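Local coordinates for protein papain-like protease (Human betacoronavirus 2c EMC/2012, PDB 4RNA) that probably cleaves the coronavirus polyprotein as a papain-like cysteine protease and, like its viral relatives, may also remove ubiquitin from proteins, at residues L22-Q31 against I42-Q51; H280-I291 against F294-W305. All coordinates share one frame; numbering follows the deposited sequence.

Overall arrangement
Contacts 1 and 2 share no element and lie far apart in the elongated chain, their centres about 51 Å from each other and their nearest atoms about 31 Å. Contact 1, its centre about 37 Å from the chain's centre and so the more peripheral, joins the end of strand 18-23 and helix 28-31 to the loop before strand 55-58. Its chemistry mixes a helix start, where loop carbonyls meet backbone N-H groups, with a tyrosine packed on both faces and a salt bridge at the subunit interface. Contact 2, about 21 Å from that centre, works through antiparallel strand pairing, with a His-carboxylate pair at one end. Both are only partly buried, but contact 2 has more buried residues.

Contact 1 of 2, residues L22-Q31 against I42-Q51; sequences LNNKNTYRSQ and ISDTIPDEKQ
Tyr28 and Pro47 make the tight half of this contact. Pro47 points its CG at the middle of one face of the Tyr28 ring, a CH-pi contact 3.7 Å from the centroid, while Ile42 CD1 covers the opposite face. Tyr28 reaches this slot with its CG beside the backbone N (chi1 -83°), and Thr45 OG1 sits at the ring's edge, in plane. Gln51 OE1 also lies at that edge, in hydrogen-bonding distance of the less surely placed Tyr28 OH. Beside the proline, the Gln31 amide is pinned by the backbone N and O of Asn23.

The helix start is tied down: Tyr28 N donates to Thr45 O (3.1 Å) and Arg29 N to Ser43 O (2.8 Å), while Thr27 OG1 caps Ser30 N.

On the outer side, packing gives way to charge. Arg29 grips Asp44 side-on, NE to OD1 (2.9 Å) and NH2 to OD2 (2.8 Å), the planes 19° apart; a water links Asp44 OD1 to Thr27 OG1. This salt bridge borders the second subunit, whose Thr251 O takes Arg29 NH1. Exposed Ile46 packs closely, CG2 3.0 Å from Asn24 O and CD1 3.1 Å from Lys25 O. Ile6, Val35 and Leu56, on strands 5-11, 35-37 and 55-58, lie against the contact, so helix 28-31 and loop 42-51 pack on the mixed sheet, consistent with the ubiquitin-like beta-grasp domain of coronavirus papain-like proteases.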
loop_
_atom_site.group_PDB
_atom_site.type_symbol
_atom_site.label_atom_id
_atom_site.label_comp_id
_atom_site.label_asym_id
_atom_site.label_seq_id
_atom_site.Cartn_x
_atom_site.Cartn_y
_atom_site.Cartn_z
ATOM N N LEU A 22 33.425 -4.443 12.978
ATOM C CA LEU A 22 32.600 -4.533 14.165
ATOM C C LEU A 22 33.390 -5.177 15.346
ATOM O O LEU A 22 34.357 -5.916 15.112
ATOM C CB LEU A 22 31.424 -5.465 13.840
ATOM C CG LEU A 22 30.542 -4.924 12.669
ATOM C CD1 LEU A 22 29.557 -6.004 12.248
ATOM C CD2 LEU A 22 29.743 -3.734 13.158
ATOM N N ASN A 23 32.952 -4.939 16.587
ATOM C CA ASN A 23 33.542 -5.636 17.777
ATOM C C ASN A 23 32.593 -6.686 18.201
ATOM O O ASN A 23 31.465 -6.719 17.696
ATOM C CB ASN A 23 33.783 -4.705 18.970
ATOM C CG ASN A 23 32.504 -4.082 19.532
ATOM O OD1 ASN A 23 31.590 -4.764 20.014
ATOM N ND2 ASN A 23 32.446 -2.812 19.492
ATOM N N ASN A 24 33.025 -7.504 19.151
ATOM C CA ASN A 24 32.146 -8.519 19.708
ATOM C C ASN A 24 31.612 -8.121 21.081
ATOM O O ASN A 24 31.244 -8.982 21.863
ATOM C CB ASN A 24 32.785 -9.923 19.691
ATOM C CG ASN A 24 33.903 -10.096 20.721
ATOM O OD1 ASN A 24 34.420 -9.121 21.273
ATOM N ND2 ASN A 24 34.295 -11.356 20.970
ATOM N N LYS A 25 31.585 -6.820 21.365
ATOM C CA LYS A 25 31.019 -6.292 22.628
ATOM C C LYS A 25 29.501 -6.006 22.450
ATOM O O LYS A 25 28.660 -6.652 23.082
ATOM C CB LYS A 25 31.727 -4.991 23.118
ATOM C CG LYS A 25 33.246 -4.888 22.952
ATOM C CD LYS A 25 33.879 -3.747 23.771
ATOM C CE LYS A 25 35.086 -3.081 23.097
ATOM N NZ LYS A 25 35.812 -3.877 22.057
ATOM N N ASN A 26 29.174 -5.050 21.576
ATOM C CA ASN A 26 27.798 -4.589 21.349
ATOM C C ASN A 26 27.032 -5.434 20.314
ATOM O O ASN A 26 27.621 -6.179 19.529
ATOM C CB ASN A 26 27.825 -3.157 20.854
ATOM C CG ASN A 26 28.572 -2.231 21.777
ATOM O OD1 ASN A 26 28.058 -1.177 22.143
ATOM N ND2 ASN A 26 29.793 -2.600 22.138
ATOM N N THR A 27 25.719 -5.283 20.278
ATOM C CA THR A 27 24.926 -5.922 19.210
ATOM C C THR A 27 25.167 -5.304 17.844
ATOM O O THR A 27 25.647 -4.154 17.727
ATOM C CB THR A 27 23.441 -5.734 19.456
ATOM O OG1 THR A 27 23.196 -4.336 19.611
ATOM C CG2 THR A 27 23.033 -6.555 20.680
ATOM N N TYR A 28 24.770 -6.063 16.815
ATOM C CA TYR A 28 24.706 -5.514 15.440
ATOM C C TYR A 28 23.859 -4.246 15.387
ATOM O O TYR A 28 24.257 -3.193 14.834
ATOM C CB TYR A 28 24.079 -6.559 14.553
ATOM C CG TYR A 28 25.043 -7.577 14.067
ATOM C CD1 TYR A 28 25.957 -7.258 13.066
ATOM C CD2 TYR A 28 25.045 -8.892 14.591
ATOM C CE1 TYR A 28 26.846 -8.204 12.570
ATOM C CE2 TYR A 28 25.940 -9.847 14.108
ATOM C CZ TYR A 28 26.839 -9.480 13.111
ATOM O OH TYR A 28 27.757 -10.366 12.621
ATOM N N ARG A 29 22.684 -4.326 16.030
ATOM C CA ARG A 29 21.821 -3.147 16.112
ATOM C C ARG A 29 22.541 -1.907 16.643
ATOM O O ARG A 29 22.540 -0.836 15.987
ATOM C CB ARG A 29 20.571 -3.435 16.939
ATOM C CG ARG A 29 19.666 -2.182 16.965
ATOM C CD ARG A 29 18.629 -2.156 18.090
ATOM N NE ARG A 29 17.842 -3.364 18.110
ATOM C CZ ARG A 29 16.583 -3.430 17.685
ATOM N NH1 ARG A 29 15.971 -2.336 17.196
ATOM N NH2 ARG A 29 15.918 -4.583 17.805
ATOM N N SER A 30 23.221 -2.034 17.786
ATOM C CA SER A 30 23.952 -0.888 18.362
ATOM C C SER A 30 25.090 -0.421 17.484
ATOM O O SER A 30 25.363 0.782 17.410
ATOM C CB SER A 30 24.543 -1.208 19.733
ATOM O OG SER A 30 23.622 -1.995 20.454
ATOM N N GLN A 31 25.750 -1.361 16.807
ATOM C CA GLN A 31 26.912 -0.980 15.978
ATOM C C GLN A 31 26.563 -0.473 14.594
ATOM O O GLN A 31 27.302 0.388 13.987
ATOM C CB GLN A 31 27.834 -2.210 15.880
ATOM C CG GLN A 31 28.421 -2.601 17.261
ATOM C CD GLN A 31 29.610 -3.526 17.118
ATOM O OE1 GLN A 31 30.686 -3.114 16.613
ATOM N NE2 GLN A 31 29.413 -4.769 17.451
ATOM N N ILE A 42 19.294 -10.766 12.639
ATOM C CA ILE A 42 20.288 -10.994 13.697
ATOM C C ILE A 42 20.673 -9.743 14.481
ATOM O O ILE A 42 21.679 -9.725 15.210
ATOM C CB ILE A 42 21.509 -11.785 13.128
ATOM C CG1 ILE A 42 22.206 -10.954 12.036
ATOM C CG2 ILE A 42 21.048 -13.095 12.516
ATOM C CD1 ILE A 42 23.652 -11.351 11.720
ATOM N N SER A 43 19.872 -8.675 14.353
ATOM C CA SER A 43 20.189 -7.337 14.914
ATOM C C SER A 43 20.569 -7.382 16.395
ATOM O O SER A 43 21.426 -6.662 16.828
ATOM C CB SER A 43 19.023 -6.327 14.786
ATOM O OG SER A 43 18.554 -6.255 13.433
ATOM N N ASP A 44 19.861 -8.210 17.139
ATOM C CA ASP A 44 19.990 -8.236 18.589
ATOM C C ASP A 44 20.923 -9.340 19.095
ATOM O O ASP A 44 20.877 -9.707 20.277
ATOM C CB ASP A 44 18.591 -8.302 19.237
ATOM C CG ASP A 44 17.867 -6.959 19.156
ATOM O OD1 ASP A 44 18.481 -5.861 19.327
ATOM O OD2 ASP A 44 16.660 -6.996 18.909
ATOM N N THR A 45 21.760 -9.853 18.190
ATOM C CA THR A 45 22.849 -10.753 18.518
ATOM C C THR A 45 24.158 -10.000 18.512
ATOM O O THR A 45 24.261 -8.849 17.996
ATOM C CB THR A 45 22.892 -11.986 17.595
ATOM O OG1 THR A 45 23.362 -11.603 16.296
ATOM C CG2 THR A 45 21.495 -12.637 17.489
ATOM N N ILE A 46 25.167 -10.616 19.134
ATOM C CA ILE A 46 26.511 -10.005 19.186
ATOM C C ILE A 46 27.353 -10.595 18.068
ATOM O O ILE A 46 27.415 -11.835 17.907
ATOM C CB ILE A 46 27.242 -10.297 20.542
ATOM C CG1 ILE A 46 26.387 -9.881 21.761
ATOM C CG2 ILE A 46 28.604 -9.599 20.556
ATOM C CD1 ILE A 46 26.285 -8.386 21.959
ATOM N N PRO A 47 28.035 -9.741 17.294
ATOM C CA PRO A 47 28.837 -10.321 16.184
ATOM C C PRO A 47 29.909 -11.308 16.662
ATOM O O PRO A 47 30.542 -11.114 17.739
ATOM C CB PRO A 47 29.550 -9.090 15.575
ATOM C CG PRO A 47 28.724 -7.930 16.015
ATOM C CD PRO A 47 28.212 -8.292 17.396
ATOM N N ASP A 48 30.125 -12.312 15.830
ATOM C CA ASP A 48 30.892 -13.499 16.153
ATOM C C ASP A 48 32.077 -13.671 15.162
ATOM O O ASP A 48 31.960 -13.271 13.978
ATOM C CB ASP A 48 29.930 -14.679 16.050
ATOM C CG ASP A 48 30.527 -15.944 16.527
ATOM O OD1 ASP A 48 30.381 -16.227 17.734
ATOM O OD2 ASP A 48 31.137 -16.660 15.700
ATOM N N GLU A 49 33.204 -14.252 15.630
ATOM C CA GLU A 49 34.361 -14.580 14.746
ATOM C C GLU A 49 33.862 -15.309 13.493
ATOM O O GLU A 49 34.359 -15.083 12.387
ATOM C CB GLU A 49 35.425 -15.471 15.435
ATOM C CG GLU A 49 36.098 -14.937 16.699
ATOM C CD GLU A 49 35.410 -15.392 17.997
ATOM O OE1 GLU A 49 35.849 -16.418 18.600
ATOM O OE2 GLU A 49 34.425 -14.723 18.415
ATOM N N LYS A 50 32.862 -16.170 13.679
ATOM C CA LYS A 50 32.334 -16.991 12.595
ATOM C C LYS A 50 31.799 -16.197 11.387
ATOM O O LYS A 50 31.960 -16.634 10.238
ATOM C CB LYS A 50 31.369 -18.046 13.175
ATOM C CG LYS A 50 32.189 -19.176 13.830
ATOM C CD LYS A 50 31.635 -19.840 15.088
ATOM C CE LYS A 50 32.766 -20.647 15.733
ATOM N NZ LYS A 50 32.337 -21.947 16.325
ATOM N N GLN A 51 31.252 -15.000 11.618
ATOM C CA GLN A 51 30.755 -14.212 10.494
ATOM C C GLN A 51 31.749 -13.248 9.877
ATOM O O GLN A 51 31.365 -12.465 8.997
ATOM C CB GLN A 51 29.414 -13.496 10.778
ATOM C CG GLN A 51 29.297 -12.756 12.093
ATOM C CD GLN A 51 28.317 -13.391 13.085
ATOM O OE1 GLN A 51 27.921 -12.754 14.065
ATOM N NE2 GLN A 51 27.933 -14.639 12.842
HETATM O O HOH W 1 20.588 -4.140 20.643
#

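Contact 2 of 2, residues H280-I291 against F294-W305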
loop_
_atom_site.group_PDB
_atom_site.type_symbol
_atom_site.label_atom_id
_atom_site.label_comp_id
_atom_site.label_asym_id
_atom_site.label_seq_id
_atom_site.Cartn_x
_atom_site.Cartn_y
_atom_site.Cartn_z
ATOM N N HIS A 280 -12.826 -16.513 -0.926
ATOM C CA HIS A 280 -11.797 -17.337 -1.517
ATOM C C HIS A 280 -11.658 -17.088 -3.004
ATOM O O HIS A 280 -12.664 -17.005 -3.717
ATOM C CB HIS A 280 -12.201 -18.770 -1.230
ATOM C CG HIS A 280 -11.303 -19.771 -1.824
ATOM N ND1 HIS A 280 -9.974 -19.738 -1.647
ATOM C CD2 HIS A 280 -11.574 -20.863 -2.628
ATOM C CE1 HIS A 280 -9.416 -20.754 -2.316
ATOM N NE2 HIS A 280 -10.402 -21.448 -2.910
ATOM N N TYR A 281 -10.422 -16.930 -3.500
ATOM C CA TYR A 281 -10.213 -16.593 -4.910
ATOM C C TYR A 281 -9.915 -17.848 -5.701
ATOM O O TYR A 281 -9.213 -18.720 -5.207
ATOM C CB TYR A 281 -9.037 -15.596 -5.117
ATOM C CG TYR A 281 -9.371 -14.164 -4.736
ATOM C CD1 TYR A 281 -9.921 -13.289 -5.675
ATOM C CD2 TYR A 281 -9.118 -13.689 -3.463
ATOM C CE1 TYR A 281 -10.200 -11.963 -5.359
ATOM C CE2 TYR A 281 -9.411 -12.380 -3.118
ATOM C CZ TYR A 281 -9.952 -11.520 -4.075
ATOM O OH TYR A 281 -10.260 -10.207 -3.774
ATOM N N VAL A 282 -10.400 -17.911 -6.941
ATOM C CA VAL A 282 -10.100 -18.999 -7.835
ATOM C C VAL A 282 -9.742 -18.410 -9.191
ATOM O O VAL A 282 -10.391 -17.456 -9.689
ATOM C CB VAL A 282 -11.331 -19.949 -7.923
ATOM C CG1 VAL A 282 -11.070 -21.154 -8.840
ATOM C CG2 VAL A 282 -11.721 -20.418 -6.527
ATOM N N HIS A 283 -8.705 -18.962 -9.823
ATOM C CA HIS A 283 -8.277 -18.459 -11.124
ATOM C C HIS A 283 -8.773 -19.436 -12.180
ATOM O O HIS A 283 -8.602 -20.647 -12.006
ATOM C CB HIS A 283 -6.758 -18.356 -11.208
ATOM C CG HIS A 283 -6.256 -17.892 -12.583
ATOM N ND1 HIS A 283 -6.341 -16.649 -12.956
ATOM C CD2 HIS A 283 -5.681 -18.592 -13.639
ATOM C CE1 HIS A 283 -5.830 -16.468 -14.190
ATOM N NE2 HIS A 283 -5.415 -17.668 -14.635
ATOM N N ALA A 284 -9.356 -18.926 -13.276
ATOM C CA ALA A 284 -9.931 -19.802 -14.288
ATOM C C ALA A 284 -9.273 -19.513 -15.626
ATOM O O ALA A 284 -8.978 -18.330 -15.986
ATOM C CB ALA A 284 -11.467 -19.649 -14.377
ATOM N N ARG A 285 -8.991 -20.580 -16.368
ATOM C CA ARG A 285 -8.493 -20.399 -17.761
ATOM C C ARG A 285 -9.340 -21.165 -18.765
ATOM O O ARG A 285 -9.923 -22.181 -18.399
ATOM C CB ARG A 285 -7.061 -20.895 -17.889
ATOM C CG ARG A 285 -6.168 -20.348 -16.792
ATOM C CD ARG A 285 -4.858 -20.116 -17.398
ATOM N NE ARG A 285 -3.982 -19.362 -16.516
ATOM C CZ ARG A 285 -2.663 -19.483 -16.606
ATOM N NH1 ARG A 285 -2.169 -20.363 -17.474
ATOM N NH2 ARG A 285 -1.849 -18.782 -15.818
ATOM N N LEU A 286 -9.405 -20.658 -19.991
ATOM C CA LEU A 286 -10.157 -21.314 -21.050
ATOM C C LEU A 286 -9.229 -22.025 -21.992
ATOM O O LEU A 286 -8.478 -21.393 -22.765
ATOM C CB LEU A 286 -10.935 -20.301 -21.875
ATOM C CG LEU A 286 -12.038 -19.429 -21.209
ATOM C CD1 LEU A 286 -13.191 -19.303 -22.182
ATOM C CD2 LEU A 286 -12.541 -19.862 -19.840
ATOM N N LYS A 287 -9.316 -23.342 -22.004
ATOM C CA LYS A 287 -8.434 -24.109 -22.841
ATOM C C LYS A 287 -9.119 -25.382 -23.237
ATOM O O LYS A 287 -9.732 -26.008 -22.378
ATOM C CB LYS A 287 -7.212 -24.478 -21.999
ATOM C CG LYS A 287 -5.966 -24.723 -22.814
ATOM C CD LYS A 287 -4.714 -24.181 -22.113
ATOM C CE LYS A 287 -4.390 -24.952 -20.839
ATOM N NZ LYS A 287 -2.949 -24.664 -20.511
ATOM N N GLY A 288 -8.940 -25.804 -24.484
ATOM C CA GLY A 288 -9.489 -27.091 -24.964
ATOM C C GLY A 288 -11.009 -27.138 -24.871
ATOM O O GLY A 288 -11.604 -28.162 -24.492
ATOM N N GLY A 289 -11.643 -26.014 -25.154
ATOM C CA GLY A 289 -13.110 -25.912 -25.036
ATOM C C GLY A 289 -13.683 -26.024 -23.638
ATOM O O GLY A 289 -14.899 -26.210 -23.489
ATOM N N LEU A 290 -12.853 -25.911 -22.600
ATOM C CA LEU A 290 -13.348 -26.043 -21.210
ATOM C C LEU A 290 -12.868 -24.896 -20.320
ATOM O O LEU A 290 -11.942 -24.187 -20.689
ATOM C CB LEU A 290 -12.905 -27.353 -20.578
ATOM C CG LEU A 290 -13.496 -28.676 -21.117
ATOM C CD1 LEU A 290 -12.683 -29.786 -20.489
ATOM C CD2 LEU A 290 -14.983 -28.850 -20.789
ATOM N N ILE A 291 -13.497 -24.742 -19.161
ATOM C CA ILE A 291 -13.041 -23.779 -18.181
ATOM C C ILE A 291 -12.210 -24.588 -17.198
ATOM O O ILE A 291 -12.741 -25.512 -16.557
ATOM C CB ILE A 291 -14.214 -23.119 -17.411
ATOM C CG1 ILE A 291 -15.117 -22.313 -18.338
ATOM C CG2 ILE A 291 -13.692 -22.292 -16.228
ATOM C CD1 ILE A 291 -16.491 -22.013 -17.744
ATOM N N PHE A 294 -8.480 -23.226 -11.316
ATOM C CA PHE A 294 -7.265 -23.456 -10.565
ATOM C C PHE A 294 -7.471 -22.898 -9.186
ATOM O O PHE A 294 -7.346 -21.666 -8.925
ATOM C CB PHE A 294 -6.104 -22.776 -11.254
ATOM C CG PHE A 294 -5.694 -23.424 -12.538
ATOM C CD1 PHE A 294 -4.812 -24.505 -12.524
ATOM C CD2 PHE A 294 -6.132 -22.940 -13.763
ATOM C CE1 PHE A 294 -4.415 -25.112 -13.702
ATOM C CE2 PHE A 294 -5.736 -23.530 -14.945
ATOM C CZ PHE A 294 -4.861 -24.618 -14.922
ATOM N N ASP A 295 -7.854 -23.782 -8.299
ATOM C CA ASP A 295 -8.156 -23.360 -6.970
ATOM C C ASP A 295 -6.956 -23.698 -6.104
ATOM O O ASP A 295 -6.868 -24.799 -5.519
ATOM C CB ASP A 295 -9.422 -24.040 -6.462
ATOM C CG ASP A 295 -9.717 -23.675 -5.021
ATOM O OD1 ASP A 295 -8.945 -22.867 -4.451
ATOM O OD2 ASP A 295 -10.689 -24.194 -4.438
ATOM N N SER A 296 -6.021 -22.745 -6.051
ATOM C CA SER A 296 -4.798 -22.855 -5.238
ATOM C C SER A 296 -4.058 -24.214 -5.318
ATOM O O SER A 296 -3.889 -24.905 -4.297
ATOM C CB SER A 296 -5.096 -22.439 -3.787
ATOM O OG SER A 296 -5.375 -21.037 -3.711
ATOM N N GLY A 297 -3.624 -24.584 -6.526
ATOM C CA GLY A 297 -2.840 -25.798 -6.703
ATOM C C GLY A 297 -3.736 -27.033 -6.772
ATOM O O GLY A 297 -3.309 -28.129 -6.428
ATOM N N THR A 298 -4.988 -26.825 -7.183
ATOM C CA THR A 298 -6.000 -27.863 -7.453
ATOM C C THR A 298 -6.580 -27.464 -8.826
ATOM O O THR A 298 -6.563 -26.264 -9.155
ATOM C CB THR A 298 -7.089 -27.828 -6.338
ATOM O OG1 THR A 298 -6.553 -28.415 -5.145
ATOM C CG2 THR A 298 -8.405 -28.564 -6.740
ATOM N N VAL A 299 -7.060 -28.423 -9.630
ATOM C CA VAL A 299 -7.736 -28.080 -10.893
ATOM C C VAL A 299 -9.048 -28.856 -11.101
ATOM O O VAL A 299 -9.152 -30.009 -10.713
ATOM C CB VAL A 299 -6.807 -28.087 -12.153
ATOM C CG1 VAL A 299 -6.483 -29.487 -12.617
ATOM C CG2 VAL A 299 -7.460 -27.371 -13.327
ATOM N N SER A 300 -10.060 -28.179 -11.625
ATOM C CA SER A 300 -11.359 -28.760 -11.989
ATOM C C SER A 300 -11.725 -28.188 -13.330
ATOM O O SER A 300 -11.246 -27.116 -13.695
ATOM C CB SER A 300 -12.428 -28.352 -10.986
ATOM O OG SER A 300 -12.152 -29.000 -9.775
ATOM N N LYS A 301 -12.563 -28.906 -14.075
ATOM C CA LYS A 301 -12.943 -28.487 -15.429
ATOM C C LYS A 301 -14.470 -28.567 -15.598
ATOM O O LYS A 301 -15.142 -29.377 -14.954
ATOM C CB LYS A 301 -12.254 -29.329 -16.528
ATOM C CG LYS A 301 -10.777 -29.546 -16.349
ATOM C CD LYS A 301 -10.232 -30.693 -17.202
ATOM C CE LYS A 301 -8.832 -31.023 -16.676
ATOM N NZ LYS A 301 -7.950 -31.652 -17.692
ATOM N N THR A 302 -15.011 -27.695 -16.443
ATOM C CA THR A 302 -16.431 -27.679 -16.715
ATOM C C THR A 302 -16.600 -26.850 -17.964
ATOM O O THR A 302 -15.712 -26.071 -18.274
ATOM C CB THR A 302 -17.240 -27.055 -15.559
ATOM O OG1 THR A 302 -18.633 -27.143 -15.885
ATOM C CG2 THR A 302 -16.851 -25.575 -15.357
ATOM N N SER A 303 -17.705 -27.027 -18.698
ATOM C CA SER A 303 -18.010 -26.117 -19.848
ATOM C C SER A 303 -18.931 -24.934 -19.468
ATOM O O SER A 303 -19.017 -23.953 -20.220
ATOM C CB SER A 303 -18.606 -26.892 -20.996
ATOM O OG SER A 303 -19.754 -27.564 -20.492
ATOM N N ASP A 304 -19.573 -25.016 -18.300
ATOM C CA ASP A 304 -20.519 -23.987 -17.804
ATOM C C ASP A 304 -20.357 -23.815 -16.330
ATOM O O ASP A 304 -20.332 -24.802 -15.563
ATOM C CB ASP A 304 -21.992 -24.372 -18.079
ATOM C CG ASP A 304 -22.264 -24.576 -19.565
ATOM O OD1 ASP A 304 -22.027 -25.696 -20.047
ATOM O OD2 ASP A 304 -22.611 -23.608 -20.284
ATOM N N TRP A 305 -20.336 -22.546 -15.917
ATOM C CA TRP A 305 -20.069 -22.187 -14.542
ATOM C C TRP A 305 -20.751 -20.920 -14.152
ATOM O O TRP A 305 -20.506 -19.848 -14.749
ATOM C CB TRP A 305 -18.569 -22.050 -14.312
ATOM C CG TRP A 305 -18.155 -21.996 -12.864
ATOM C CD1 TRP A 305 -18.846 -22.449 -11.749
ATOM C CD2 TRP A 305 -16.863 -21.523 -12.347
ATOM N NE1 TRP A 305 -18.101 -22.250 -10.605
ATOM C CE2 TRP A 305 -16.895 -21.720 -10.904
ATOM C CE3 TRP A 305 -15.698 -20.992 -12.936
ATOM C CZ2 TRP A 305 -15.804 -21.364 -10.079
ATOM C CZ3 TRP A 305 -14.604 -20.649 -12.099
ATOM C CH2 TRP A 305 -14.662 -20.827 -10.715
HETATM O O HOH W 2 -6.731 -19.765 -6.074
#
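His283 and Phe294 face each other as an antiparallel hydrogen-bonded pair, and the backbone bonds set the frame: Phe294 N to His283 O is short (2.7 Å), and the return bond, from His283 N to Phe294 O, is longer (3.2 Å). Farther along, Ile291 N gives Thr302 O a bond of 2.7 Å, answered by Thr302 N to Ile291 O. These bonds belong to a beta meander: strand 280-287 turns through the tight type I' turn at Gly288 and Gly289 into 290-294, which pairs in its turn with 299-302, in the sheet consistent with the palm of coronavirus papain-like proteases.

Polar side chains gather at the far end. With its CG anti to the backbone N (chi1 177°), His280 donates from NE2 a short but bent hydrogen bond (2.6 Å, 133°) to Asp295 OD1, which lies near the ring plane; the pair is consistent with the His-Asp part of this family's Cys-His-Asp triad. Elsewhere Arg285 NE meets His283 NE2 nearly straight (170°), each atom in the plane of the other's group; Asn269 bonds the second imidazole nitrogen and Met120 O takes Arg285 NH2.

Apolar packing gathers mostly at two aromatic residues. Arg285 CG lies 3.7 Å from Phe294 CE2. Trp305 receives Ala284 CB at its edge, 4.0 Å from CZ3, Val282 CG1 near CH2, and Ile291 CD1 against its CB. Away from the rings, Leu290 CD1 rests on Lys301 CB.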